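Local structure of periplasmic beta-glucosidase (Pseudomonas aeruginosa, 6R5T) at residues Arg131-Gly136 against Gly520-Leu525; Gly282-Met287 against Asp311-Asp316; Val358-Leu363 against Gly546-Asp551; Pro386-Gln391 against Val474-Glu479; Glu618-Pro623 against Ser644-Arg649. The protein probably hydrolyses terminal, non-reducing beta-D-glucosyl residues with release of beta-D-glucose, as a periplasmic enzyme of glycosyl hydrolase family 3. The protein carries 1 engineered substitution. One frame throughout, in Å; residues are numbered along the deposited sequence. Where two conformers were deposited one is given.

Contact 1 (Arg131-Gly136 against Gly520-Leu525); sequences RDARWG and GRPLSL
Ala133 and Pro522 bring two loops together, with their CA atoms 5.8 Å apart, where a type I beta turn from Asp132 to Trp135 meets residues 520-525. The turn belongs to the TIM-barrel domain of this family 3 hydrolase, and the other loop follows strand 513-518 in the C-terminal domain. The contact is a buried join between the two domains. Arg521 carries it. Arg521 NE donates to Ala133 O at 2.8 Å, close to the line of the carbonyl and within the guanidinium plane. Arg521 NH1 reaches Arg134 O at 2.9 Å, but comes from above that carbonyl plane. Arg521 CG lies between the backbone N and the carbonyl carbon (chi1 56°), and a bend at chi3 folds the guanidinium over to the turn. The remaining nitrogen, NH2, forms a salt bridge with Glu479. Within the turn Arg134 grips the Asp132 carboxylate side-on, NE to OD1 and NH2 to OD2. Arg134 NH1 continues to Val574 O and Gly572 O of the second subunit. Asp132 OD1 serves two donors: its syn lone pair takes Arg134 NE, and its anti lone pair takes Arg134 N at 3.0 Å, closing an Asx turn.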
# COMPACT_ATOMS: atom_id res chain seq x y z
N ARG A 131 0.57 7.78 -6.39
CA ARG A 131 0.15 6.45 -6.90
C ARG A 131 -1.03 5.88 -6.09
O ARG A 131 -1.52 4.75 -6.45
CB ARG A 131 1.32 5.48 -6.85
CG ARG A 131 2.45 5.84 -7.81
CD ARG A 131 3.62 4.89 -7.65
NE ARG A 131 4.58 5.13 -8.73
CZ ARG A 131 5.78 4.60 -8.78
NH1 ARG A 131 6.18 3.75 -7.83
NH2 ARG A 131 6.55 4.86 -9.81
N ASP A 132 -1.51 6.59 -5.09
CA ASP A 132 -2.56 6.09 -4.19
C ASP A 132 -3.71 7.08 -4.24
O ASP A 132 -3.67 8.12 -3.63
CB ASP A 132 -2.05 5.90 -2.77
CG ASP A 132 -3.01 5.18 -1.84
OD1 ASP A 132 -4.26 5.35 -1.98
OD2 ASP A 132 -2.46 4.38 -1.00
N ALA A 133 -4.76 6.69 -4.97
CA ALA A 133 -5.92 7.56 -5.21
C ALA A 133 -6.67 7.92 -3.92
O ALA A 133 -7.49 8.84 -3.94
CB ALA A 133 -6.85 6.86 -6.20
N ARG A 134 -6.48 7.20 -2.81
CA ARG A 134 -7.23 7.51 -1.56
C ARG A 134 -6.79 8.83 -0.94
O ARG A 134 -7.58 9.46 -0.22
CB ARG A 134 -6.99 6.41 -0.53
CG ARG A 134 -7.52 5.05 -0.97
CD ARG A 134 -7.15 4.00 0.05
NE ARG A 134 -5.74 3.66 -0.04
CZ ARG A 134 -5.17 2.70 0.66
NH1 ARG A 134 -5.85 2.01 1.55
NH2 ARG A 134 -3.89 2.46 0.52
N TRP A 135 -5.57 9.25 -1.19
CA TRP A 135 -5.00 10.45 -0.52
C TRP A 135 -5.76 11.72 -0.98
O TRP A 135 -5.87 11.95 -2.18
CB TRP A 135 -3.52 10.50 -0.85
CG TRP A 135 -2.73 11.54 -0.10
CD1 TRP A 135 -2.65 11.68 1.25
CD2 TRP A 135 -1.75 12.44 -0.63
NE1 TRP A 135 -1.72 12.63 1.59
CE2 TRP A 135 -1.13 13.09 0.46
CE3 TRP A 135 -1.31 12.76 -1.91
CZ2 TRP A 135 -0.10 14.02 0.31
CZ3 TRP A 135 -0.32 13.71 -2.08
CH2 TRP A 135 0.30 14.33 -0.97
N GLY A 136 -6.16 12.57 -0.04
CA GLY A 136 -6.97 13.74 -0.39
C GLY A 136 -6.17 14.77 -1.15
O GLY A 136 -6.75 15.55 -1.89
N GLY A 520 -11.56 15.28 -7.20
CA GLY A 520 -10.17 15.70 -7.03
C GLY A 520 -9.21 14.54 -7.02
O GLY A 520 -8.03 14.73 -6.72
N ARG A 521 -9.67 13.35 -7.37
CA ARG A 521 -8.85 12.13 -7.35
C ARG A 521 -9.48 11.20 -8.38
O ARG A 521 -10.64 11.35 -8.73
CB ARG A 521 -8.90 11.44 -5.99
CG ARG A 521 -10.32 11.10 -5.52
CD ARG A 521 -10.41 10.09 -4.40
NE ARG A 521 -9.69 10.48 -3.19
CZ ARG A 521 -10.07 11.36 -2.30
NH1 ARG A 521 -9.36 11.57 -1.21
NH2 ARG A 521 -11.18 12.05 -2.47
N PRO A 522 -8.74 10.19 -8.83
CA PRO A 522 -9.37 9.11 -9.57
C PRO A 522 -10.60 8.54 -8.83
O PRO A 522 -10.54 8.36 -7.62
CB PRO A 522 -8.27 8.05 -9.68
CG PRO A 522 -7.00 8.89 -9.61
CD PRO A 522 -7.31 9.95 -8.59
N LEU A 523 -11.64 8.21 -9.58
CA LEU A 523 -12.85 7.56 -9.03
C LEU A 523 -13.02 6.21 -9.68
O LEU A 523 -12.53 5.99 -10.80
CB LEU A 523 -14.12 8.37 -9.33
CG LEU A 523 -14.17 9.80 -8.79
CD1 LEU A 523 -15.45 10.50 -9.24
CD2 LEU A 523 -14.03 9.78 -7.30
N SER A 524 -13.65 5.31 -8.92
CA SER A 524 -14.07 3.98 -9.41
C SER A 524 -15.42 4.14 -10.14
O SER A 524 -16.42 4.53 -9.47
CB SER A 524 -14.14 3.01 -8.28
OG SER A 524 -15.06 3.39 -7.32
N LEU A 525 -15.43 3.86 -11.45
CA LEU A 525 -16.57 4.26 -12.32
C LEU A 525 -17.09 3.08 -13.13
O LEU A 525 -17.62 3.30 -14.22
CB LEU A 525 -16.09 5.38 -13.21
CG LEU A 525 -15.79 6.69 -12.49
CD1 LEU A 525 -15.04 7.67 -13.36
CD2 LEU A 525 -17.10 7.35 -11.99

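Contact 2 (Gly282-Met287 against Asp311-Asp316); sequences GVDMNM and DRACRD
Asp284 pushes its carboxylate against helix 307-323, between Arg312 and Asp316. The tight part lies here. Asp284 OD2 and Asp316 OD2 are only 2.5 Å apart, so one of the two acids probably holds a proton. Their carboxylate planes are turned 56° to each other. Asp316 OD2 also has a salt bridge to Arg243, which would ease the crowding of charge. The backbones are close too: the CA atoms of Asp284 and Ala313 lie 4.3 Å apart, and Ala313 CB sits 3.7 Å from Asp284 O. Arg312 marks the looser, partly exposed side. Its CG stands opposite the backbone N (chi1 178°), and the chain then bends at chi3 to come back over the loop. Arg312 NE and NH2 both hold Asp284 OD1, at 3.0 and 2.9 Å, within the guanidinium plane and nearly in line with the C-O bond. Gly282 CA covers one face of this guanidinium, offset toward its rim. Arg315, also partly exposed, bonds Asp316 OD1 through NH1 at 2.8 Å and pairs with Glu4. Gly282 closes helix 271-281 in a Schellman motif. The chain then enters strand 286-287, the eighth strand of the TIM barrel. Backbone bonds from Met285 to Thr252 and from Asn286 to Leu25 tie it between strands 251-253 and 24-26, while helix 307-323 packs outside.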
# COMPACT_ATOMS: atom_id res chain seq x y z
N GLY A 282 18.73 21.24 8.66
CA GLY A 282 18.77 22.18 7.54
C GLY A 282 17.47 22.92 7.31
O GLY A 282 17.32 23.48 6.21
N VAL A 283 16.59 23.02 8.31
CA VAL A 283 15.36 23.84 8.19
C VAL A 283 15.70 25.29 8.55
O VAL A 283 16.18 25.50 9.68
CB VAL A 283 14.25 23.30 9.07
CG1 VAL A 283 13.06 24.22 9.04
CG2 VAL A 283 13.85 21.89 8.67
N ASP A 284 15.53 26.21 7.62
CA ASP A 284 15.94 27.63 7.85
C ASP A 284 14.84 28.41 8.55
O ASP A 284 15.12 29.17 9.51
CB ASP A 284 16.28 28.33 6.54
CG ASP A 284 17.47 27.77 5.81
OD1 ASP A 284 18.39 27.11 6.45
OD2 ASP A 284 17.51 27.98 4.60
N MET A 285 13.61 28.26 8.10
CA MET A 285 12.53 29.16 8.54
C MET A 285 11.46 28.30 9.19
O MET A 285 11.09 27.18 8.70
CB MET A 285 12.06 30.00 7.35
CG MET A 285 10.82 30.74 7.56
SD MET A 285 10.73 32.01 6.22
CE MET A 285 11.26 33.47 7.13
N ASN A 286 11.00 28.77 10.34
CA ASN A 286 10.08 28.07 11.26
C ASN A 286 8.68 28.64 11.11
O ASN A 286 8.43 29.80 11.48
CB ASN A 286 10.66 28.25 12.65
CG ASN A 286 9.85 27.76 13.83
OD1 ASN A 286 9.93 28.40 14.90
ND2 ASN A 286 9.15 26.64 13.66
N MET A 287 7.77 27.82 10.58
CA MET A 287 6.37 28.24 10.32
C MET A 287 5.53 28.04 11.58
O MET A 287 5.32 26.89 12.06
CB MET A 287 5.80 27.51 9.10
CG MET A 287 4.45 27.97 8.66
SD MET A 287 4.05 27.04 7.11
CE MET A 287 3.18 28.27 6.15
N ASP A 311 23.57 31.35 11.45
CA ASP A 311 24.05 32.20 10.33
C ASP A 311 23.57 31.64 8.99
O ASP A 311 23.26 32.46 8.10
CB ASP A 311 25.56 32.35 10.36
CG ASP A 311 26.06 33.25 11.49
OD1 ASP A 311 25.23 33.94 12.11
OD2 ASP A 311 27.30 33.25 11.72
N ARG A 312 23.57 30.32 8.83
CA ARG A 312 23.19 29.67 7.54
C ARG A 312 21.73 30.03 7.28
O ARG A 312 21.42 30.47 6.17
CB ARG A 312 23.33 28.16 7.67
CG ARG A 312 22.91 27.39 6.42
CD ARG A 312 22.51 25.97 6.82
NE ARG A 312 21.10 25.99 7.27
CZ ARG A 312 20.64 25.44 8.38
NH1 ARG A 312 21.48 24.81 9.21
NH2 ARG A 312 19.34 25.52 8.66
N ALA A 313 20.90 29.87 8.30
CA ALA A 313 19.44 30.02 8.23
C ALA A 313 19.12 31.47 7.89
O ALA A 313 18.35 31.78 6.97
CB ALA A 313 18.81 29.54 9.49
N CYS A 314 19.75 32.41 8.62
CA CYS A 314 19.53 33.84 8.40
C CYS A 314 20.00 34.28 7.01
O CYS A 314 19.27 34.98 6.32
CB CYS A 314 20.27 34.60 9.49
SG CYS A 314 19.99 36.39 9.35
N ARG A 315 21.18 33.84 6.57
CA ARG A 315 21.69 34.19 5.25
C ARG A 315 20.69 33.76 4.17
O ARG A 315 20.44 34.52 3.27
CB ARG A 315 23.06 33.55 4.97
CG ARG A 315 23.59 33.76 3.57
CD ARG A 315 23.19 32.61 2.61
NE ARG A 315 23.32 32.97 1.20
CZ ARG A 315 22.64 32.43 0.19
NH1 ARG A 315 21.73 31.48 0.39
NH2 ARG A 315 22.84 32.88 -1.04
N ASP A 316 20.08 32.59 4.34
CA ASP A 316 19.13 32.11 3.32
C ASP A 316 17.90 33.01 3.29
O ASP A 316 17.38 33.27 2.19
CB ASP A 316 18.81 30.63 3.57
CG ASP A 316 19.93 29.66 3.31
OD1 ASP A 316 20.95 30.08 2.73
OD2 ASP A 316 19.79 28.47 3.73

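Contact 3 (Val358-Leu363 against Gly546-Asp551); sequences VAREGL and GNAIAD
Arg360 and Asp551 meet through two flat groups whose planes are 55° apart. Asp551 OD2 lies at the edge of the Arg360 guanidinium, exactly in its plane, and takes both Arg360 NE at 2.8 Å and NH2 at 2.9 Å. Seen from the carboxylate, both nitrogens sit above the plane on the same face. One oxygen thus accepts the whole side-on grip. Asp551 OD1 forms a salt bridge with Arg356, one helical turn before Arg360, so the acid is held between two arginines. Arg360 runs extended from CG to NE, and this carries its charge past Ala548 to Asp551. The salt bridge spans a helix pair at the mixed sheet of the C-terminal domain: helix 352-362, which leads into the outermost strand 364-368, and helix 545-553 of that domain. The axes of segments 358-362 and 546-551 approach to 8.5 Å and cross at -53°. Small residues permit the close approach. Ala359 CB and Ala548 CB are 3.6 Å apart, and Ala548 CB also rests near Arg360 N and against Arg360 CG. Next to the alanines, Leu363 turns CD1 across the backbone of helix 545-553. Leu363 CD1 lies 3.6 Å from Ala548 O and 4.1 Å from Ile549 CG1.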
# COMPACT_ATOMS: atom_id res chain seq x y z
N VAL A 358 -7.84 27.78 -20.43
CA VAL A 358 -7.04 26.74 -19.74
C VAL A 358 -7.98 25.62 -19.31
O VAL A 358 -7.64 24.43 -19.49
CB VAL A 358 -6.27 27.35 -18.55
CG1 VAL A 358 -5.78 26.26 -17.61
CG2 VAL A 358 -5.10 28.22 -19.04
N ALA A 359 -9.14 25.95 -18.75
CA ALA A 359 -10.06 24.92 -18.21
C ALA A 359 -10.59 24.03 -19.34
O ALA A 359 -10.71 22.81 -19.13
CB ALA A 359 -11.18 25.53 -17.44
N ARG A 360 -10.71 24.55 -20.56
CA ARG A 360 -11.16 23.67 -21.66
C ARG A 360 -10.17 22.52 -21.89
O ARG A 360 -10.62 21.45 -22.31
CB ARG A 360 -11.24 24.46 -22.99
CG ARG A 360 -12.39 25.44 -23.12
CD ARG A 360 -12.09 26.28 -24.39
NE ARG A 360 -13.10 27.33 -24.50
CZ ARG A 360 -12.97 28.50 -25.11
NH1 ARG A 360 -11.86 28.81 -25.74
NH2 ARG A 360 -13.99 29.33 -25.12
N GLU A 361 -8.87 22.78 -21.72
CA GLU A 361 -7.81 21.86 -22.13
C GLU A 361 -7.70 20.64 -21.20
O GLU A 361 -7.14 19.65 -21.65
CB GLU A 361 -6.47 22.58 -22.19
CG GLU A 361 -6.41 23.69 -23.24
CD GLU A 361 -6.61 23.22 -24.68
OE1 GLU A 361 -6.34 22.02 -24.96
OE2 GLU A 361 -7.11 24.03 -25.50
N GLY A 362 -8.20 20.75 -19.99
CA GLY A 362 -8.06 19.72 -18.95
C GLY A 362 -9.21 18.72 -18.96
O GLY A 362 -9.11 17.67 -18.29
N LEU A 363 -10.30 19.04 -19.65
CA LEU A 363 -11.51 18.19 -19.57
C LEU A 363 -11.28 16.89 -20.34
O LEU A 363 -10.69 16.94 -21.45
CB LEU A 363 -12.71 18.94 -20.14
CG LEU A 363 -12.98 20.29 -19.49
CD1 LEU A 363 -14.19 20.92 -20.16
CD2 LEU A 363 -13.17 20.22 -18.00
N GLY A 546 -17.71 26.24 -15.44
CA GLY A 546 -19.01 25.93 -16.07
C GLY A 546 -19.02 26.40 -17.51
O GLY A 546 -19.65 25.73 -18.33
N ASN A 547 -18.36 27.49 -17.84
CA ASN A 547 -18.32 27.96 -19.26
C ASN A 547 -17.43 27.04 -20.10
O ASN A 547 -17.83 26.65 -21.22
CB ASN A 547 -17.83 29.39 -19.37
CG ASN A 547 -18.89 30.42 -19.06
OD1 ASN A 547 -20.08 30.21 -19.34
ND2 ASN A 547 -18.44 31.56 -18.49
N ALA A 548 -16.31 26.58 -19.56
CA ALA A 548 -15.42 25.66 -20.30
C ALA A 548 -16.15 24.32 -20.51
O ALA A 548 -16.02 23.69 -21.58
CB ALA A 548 -14.11 25.52 -19.59
N ILE A 549 -16.88 23.86 -19.50
CA ILE A 549 -17.63 22.59 -19.59
C ILE A 549 -18.73 22.71 -20.66
O ILE A 549 -18.82 21.85 -21.53
CB ILE A 549 -18.15 22.17 -18.20
CG1 ILE A 549 -16.99 21.84 -17.27
CG2 ILE A 549 -19.12 21.03 -18.34
CD1 ILE A 549 -17.38 21.73 -15.86
N ALA A 550 -19.51 23.80 -20.65
CA ALA A 550 -20.49 24.01 -21.71
C ALA A 550 -19.82 24.09 -23.08
O ALA A 550 -20.39 23.55 -24.02
CB ALA A 550 -21.33 25.22 -21.41
N ASP A 551 -18.66 24.72 -23.22
CA ASP A 551 -17.92 24.79 -24.48
C ASP A 551 -17.69 23.38 -25.01
O ASP A 551 -17.85 23.17 -26.21
CB ASP A 551 -16.61 25.53 -24.30
CG ASP A 551 -16.75 27.03 -24.09
OD1 ASP A 551 -17.86 27.59 -24.39
OD2 ASP A 551 -15.77 27.61 -23.56

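Contact 4 (Pro386-Gln391 against Val474-Glu479); sequences PLAKSQ and VAVVGE
Leu387 and Val476 are set against each other by their first torsions. In one of its two deposited conformers, Leu387 has CG opposite the carbonyl carbon (chi1 -68°), which lays its methyls along residues 477-479. Val476 has CG1 opposite its own N (chi1 -167°), so that one methyl faces Leu387 and the other Ala388. The setting is the parallel core of the C-terminal alpha/beta domain. Strands 380-384 and 472-478 are neighbours there, and the loop that leaves the first folds over the end of the second. A type I beta turn from Leu387 to Ser390 makes the bend, before Ser390 caps helix 391-394. One weak backbone bond joins the segments, Leu387 N to Val476 O at 3.3 Å. Leu387 CB packs 3.9 Å from Val476 CG1. In the same conformer Leu387 CD1 lies 3.4 Å from Gly478 N, a contact that is less certain because it rests on that conformer. It also lies near Glu479 O, a buried oxygen with no polar partner in the model. The Glu479 carboxylate pairs with Arg521 and Arg490. Met518 of strand 513-518 touches both Leu387 and Val476. Ala388 CB meets Val476 CG2 at 3.8 Å.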
# COMPACT_ATOMS: atom_id res chain seq x y z
N PRO A 386 -26.06 17.39 -7.20
CA PRO A 386 -25.64 18.36 -6.17
C PRO A 386 -24.47 19.25 -6.59
O PRO A 386 -24.23 20.23 -5.93
CB PRO A 386 -25.28 17.46 -4.99
CG PRO A 386 -24.94 16.12 -5.60
CD PRO A 386 -25.86 16.00 -6.79
N LEU A 387 -23.79 18.93 -7.67
CA LEU A 387 -22.67 19.78 -8.13
C LEU A 387 -23.09 20.72 -9.25
O LEU A 387 -22.30 21.59 -9.65
CB LEU A 387 -21.50 18.87 -8.48
CG LEU A 387 -20.94 18.19 -7.22
CD1 LEU A 387 -20.04 17.04 -7.57
CD2 LEU A 387 -20.21 19.21 -6.33
N ALA A 388 -24.33 20.63 -9.74
CA ALA A 388 -24.74 21.44 -10.89
C ALA A 388 -24.71 22.93 -10.63
O ALA A 388 -24.33 23.67 -11.57
CB ALA A 388 -26.11 21.01 -11.32
N LYS A 389 -25.20 23.34 -9.46
CA LYS A 389 -25.24 24.77 -9.08
C LYS A 389 -24.24 25.09 -7.96
O LYS A 389 -24.43 26.13 -7.27
CB LYS A 389 -26.65 25.13 -8.63
CG LYS A 389 -27.62 25.23 -9.77
CD LYS A 389 -28.90 25.93 -9.34
CE LYS A 389 -29.87 26.09 -10.49
NZ LYS A 389 -31.06 26.87 -10.05
N SER A 390 -23.17 24.32 -7.82
CA SER A 390 -22.20 24.57 -6.75
C SER A 390 -21.08 25.50 -7.22
O SER A 390 -20.24 25.09 -8.05
CB SER A 390 -21.64 23.29 -6.25
OG SER A 390 -20.75 23.59 -5.20
N GLN A 391 -21.04 26.72 -6.70
CA GLN A 391 -19.90 27.62 -6.92
C GLN A 391 -18.74 27.22 -6.02
O GLN A 391 -17.63 27.34 -6.47
CB GLN A 391 -20.32 29.06 -6.61
CG GLN A 391 -21.19 29.64 -7.70
CD GLN A 391 -21.65 31.05 -7.43
OE1 GLN A 391 -22.20 31.31 -6.35
NE2 GLN A 391 -21.43 31.94 -8.39
N VAL A 474 -28.34 15.89 -18.11
CA VAL A 474 -26.92 16.21 -17.76
C VAL A 474 -26.84 16.07 -16.24
O VAL A 474 -27.37 16.93 -15.53
CB VAL A 474 -26.50 17.59 -18.26
CG1 VAL A 474 -25.09 17.96 -17.82
CG2 VAL A 474 -26.56 17.63 -19.77
N ALA A 475 -26.22 15.00 -15.76
CA ALA A 475 -26.09 14.73 -14.33
C ALA A 475 -24.72 15.25 -13.89
O ALA A 475 -23.70 14.80 -14.44
CB ALA A 475 -26.25 13.28 -14.02
N VAL A 476 -24.68 16.17 -12.97
CA VAL A 476 -23.45 16.84 -12.49
C VAL A 476 -23.22 16.28 -11.08
O VAL A 476 -23.89 16.66 -10.13
CB VAL A 476 -23.50 18.37 -12.53
CG1 VAL A 476 -22.10 18.94 -12.34
CG2 VAL A 476 -24.12 18.89 -13.82
N VAL A 477 -22.28 15.36 -10.99
CA VAL A 477 -22.13 14.48 -9.84
C VAL A 477 -20.65 14.30 -9.53
O VAL A 477 -19.79 14.60 -10.38
CB VAL A 477 -22.79 13.12 -10.11
CG1 VAL A 477 -24.30 13.26 -10.09
CG2 VAL A 477 -22.30 12.47 -11.39
N GLY A 478 -20.38 13.79 -8.32
CA GLY A 478 -19.03 13.38 -7.94
C GLY A 478 -18.72 13.85 -6.53
O GLY A 478 -19.58 13.79 -5.67
N GLU A 479 -17.53 14.37 -6.31
CA GLU A 479 -17.06 14.76 -4.96
C GLU A 479 -17.27 16.25 -4.75
O GLU A 479 -17.16 17.02 -5.69
CB GLU A 479 -15.56 14.45 -4.78
CG GLU A 479 -15.19 13.00 -4.94
CD GLU A 479 -13.68 12.80 -4.77
OE1 GLU A 479 -12.91 13.62 -5.29
OE2 GLU A 479 -13.29 11.78 -4.11

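Contact 5 (Glu618-Pro623 against Ser644-Arg649); sequences EFSLSP and SNSGKR
Ser620 and Ser644 pair backbone to backbone: Ser620 N reaches Ser644 O, and Ser644 N reaches Ser620 O, each at 2.9 Å. One step along, Phe619 faces Asn645 in a non-hydrogen-bonded pair. Here Phe619 CA comes within 3.2 Å of Ser644 O as a CA-H...O contact. Beyond the pair, Ser646 N donates to Glu618 O at 2.8 Å. Ser620 OG, on the same face as Ser644, and Ser646 OG are hydrogen-bonded at 3.0 Å. On the other face Phe619 and Asn645 cross with their flat groups 41° apart, and Phe619 CE1 is 4.2 Å from Asn645 CB. The two strands, 619-626 and 636-645, are antiparallel neighbours in the three-stranded sheet of a beta sandwich, consistent with the fibronectin type III-like domain of this chain. Strand pairing ends where an Asx turn starts. Asn645 has CG opposite its backbone N (chi1 -177°), which puts OD1 within bonding distance of the backbone two residues on. Asn645 OD1 accepts from Gly647 N at 3.1 Å, in the plane of the amide carbonyl. Asn645 ND2 holds Arg649 O at 2.9 Å, so both ends of the group are used. A second layer fixes these residues. Thr617 OG1 also bonds Asn645 OD1, and Leu681 O takes ND2. Leu643 and Leu720 touch the Phe619 side chain.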
# COMPACT_ATOMS: atom_id res chain seq x y z
N GLU A 618 -11.59 11.16 -34.70
CA GLU A 618 -10.74 9.94 -34.62
C GLU A 618 -9.36 10.30 -35.14
O GLU A 618 -9.23 11.18 -36.02
CB GLU A 618 -11.32 8.77 -35.41
CG GLU A 618 -12.40 8.01 -34.65
CD GLU A 618 -12.01 7.27 -33.38
OE1 GLU A 618 -10.80 7.11 -33.07
OE2 GLU A 618 -12.93 6.87 -32.66
N PHE A 619 -8.36 9.66 -34.58
CA PHE A 619 -6.97 9.87 -34.98
C PHE A 619 -6.34 8.55 -35.41
O PHE A 619 -6.77 7.43 -34.97
CB PHE A 619 -6.18 10.51 -33.84
CG PHE A 619 -6.66 11.88 -33.43
CD1 PHE A 619 -6.19 13.03 -34.07
CD2 PHE A 619 -7.58 12.03 -32.40
CE1 PHE A 619 -6.64 14.29 -33.67
CE2 PHE A 619 -8.01 13.28 -32.00
CZ PHE A 619 -7.56 14.41 -32.67
N SER A 620 -5.38 8.67 -36.30
CA SER A 620 -4.60 7.53 -36.85
C SER A 620 -3.12 7.83 -36.67
O SER A 620 -2.71 9.00 -36.77
CB SER A 620 -4.92 7.26 -38.29
OG SER A 620 -6.33 7.03 -38.46
N LEU A 621 -2.33 6.82 -36.33
CA LEU A 621 -0.85 6.92 -36.29
C LEU A 621 -0.31 5.98 -37.36
O LEU A 621 -0.81 4.85 -37.49
CB LEU A 621 -0.27 6.54 -34.93
CG LEU A 621 -0.48 7.54 -33.80
CD1 LEU A 621 -0.16 6.95 -32.45
CD2 LEU A 621 0.38 8.75 -34.02
N SER A 622 0.66 6.46 -38.12
CA SER A 622 1.41 5.63 -39.07
C SER A 622 2.34 4.73 -38.26
O SER A 622 2.51 4.91 -37.05
CB SER A 622 2.17 6.49 -40.03
OG SER A 622 3.26 7.16 -39.40
N PRO A 623 3.00 3.75 -38.90
CA PRO A 623 3.89 2.86 -38.18
C PRO A 623 5.05 3.64 -37.58
O PRO A 623 5.56 4.58 -38.20
CB PRO A 623 4.39 1.90 -39.27
CG PRO A 623 3.33 1.98 -40.32
CD PRO A 623 2.89 3.42 -40.34
N SER A 644 -2.57 11.62 -37.90
CA SER A 644 -3.63 12.14 -38.81
C SER A 644 -4.96 12.27 -38.08
O SER A 644 -5.28 11.41 -37.23
CB SER A 644 -3.79 11.24 -40.02
OG SER A 644 -2.54 11.01 -40.62
N ASN A 645 -5.72 13.29 -38.39
CA ASN A 645 -7.11 13.41 -37.95
C ASN A 645 -7.95 12.73 -39.02
O ASN A 645 -8.05 13.27 -40.16
CB ASN A 645 -7.48 14.88 -37.74
CG ASN A 645 -8.88 15.10 -37.22
OD1 ASN A 645 -9.74 14.23 -37.36
ND2 ASN A 645 -9.13 16.27 -36.66
N SER A 646 -8.46 11.56 -38.71
CA SER A 646 -9.19 10.74 -39.70
C SER A 646 -10.71 10.85 -39.49
O SER A 646 -11.45 10.03 -40.08
CB SER A 646 -8.68 9.31 -39.63
OG SER A 646 -8.78 8.81 -38.32
N GLY A 647 -11.19 11.82 -38.70
CA GLY A 647 -12.61 12.08 -38.45
C GLY A 647 -13.11 13.38 -39.07
O GLY A 647 -12.45 13.94 -39.97
N LYS A 648 -14.18 13.94 -38.55
CA LYS A 648 -14.88 15.07 -39.19
C LYS A 648 -14.81 16.37 -38.39
O LYS A 648 -15.33 17.39 -38.87
CB LYS A 648 -16.35 14.66 -39.39
CG LYS A 648 -16.56 13.37 -40.17
CD LYS A 648 -17.85 12.66 -39.79
CE LYS A 648 -18.19 11.55 -40.76
NZ LYS A 648 -19.40 10.82 -40.32
N ARG A 649 -14.18 16.39 -37.21
CA ARG A 649 -14.08 17.63 -36.42
C ARG A 649 -12.62 17.87 -36.12
O ARG A 649 -11.88 16.93 -35.91
CB ARG A 649 -14.86 17.53 -35.11
CG ARG A 649 -16.36 17.32 -35.32
CD ARG A 649 -17.02 17.03 -34.01
NE ARG A 649 -18.43 16.93 -34.17
CZ ARG A 649 -19.28 17.96 -34.09
NH1 ARG A 649 -18.85 19.18 -33.78
NH2 ARG A 649 -20.57 17.72 -34.30
O HOH W 1 -1.30 8.94 -39.94

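Contacts 1 to 4 are buried, while contact 5 lies at the surface. Contact 2 belongs to the barrel and stands apart from contacts 3 and 4, on the opposite side of the chain's centre. Contacts 3 and 4 lie at the same mixed sheet, with centres about 15 Å apart, yet one rests on a salt bridge between helices and the other mainly on apolar side chains. Contacts 1 and 4 touch directly: Glu479 of contact 4 forms a salt bridge with Arg521 of contact 1 and probably accepts from Gly520 N, linking the domain join to the sheet core. Arginine-carboxylate pairs cross the segments in contacts 2 and 3. Contact 1 instead uses arginine on backbone carbonyls, and contact 5 relies chiefly on strand pairing and hydroxyls.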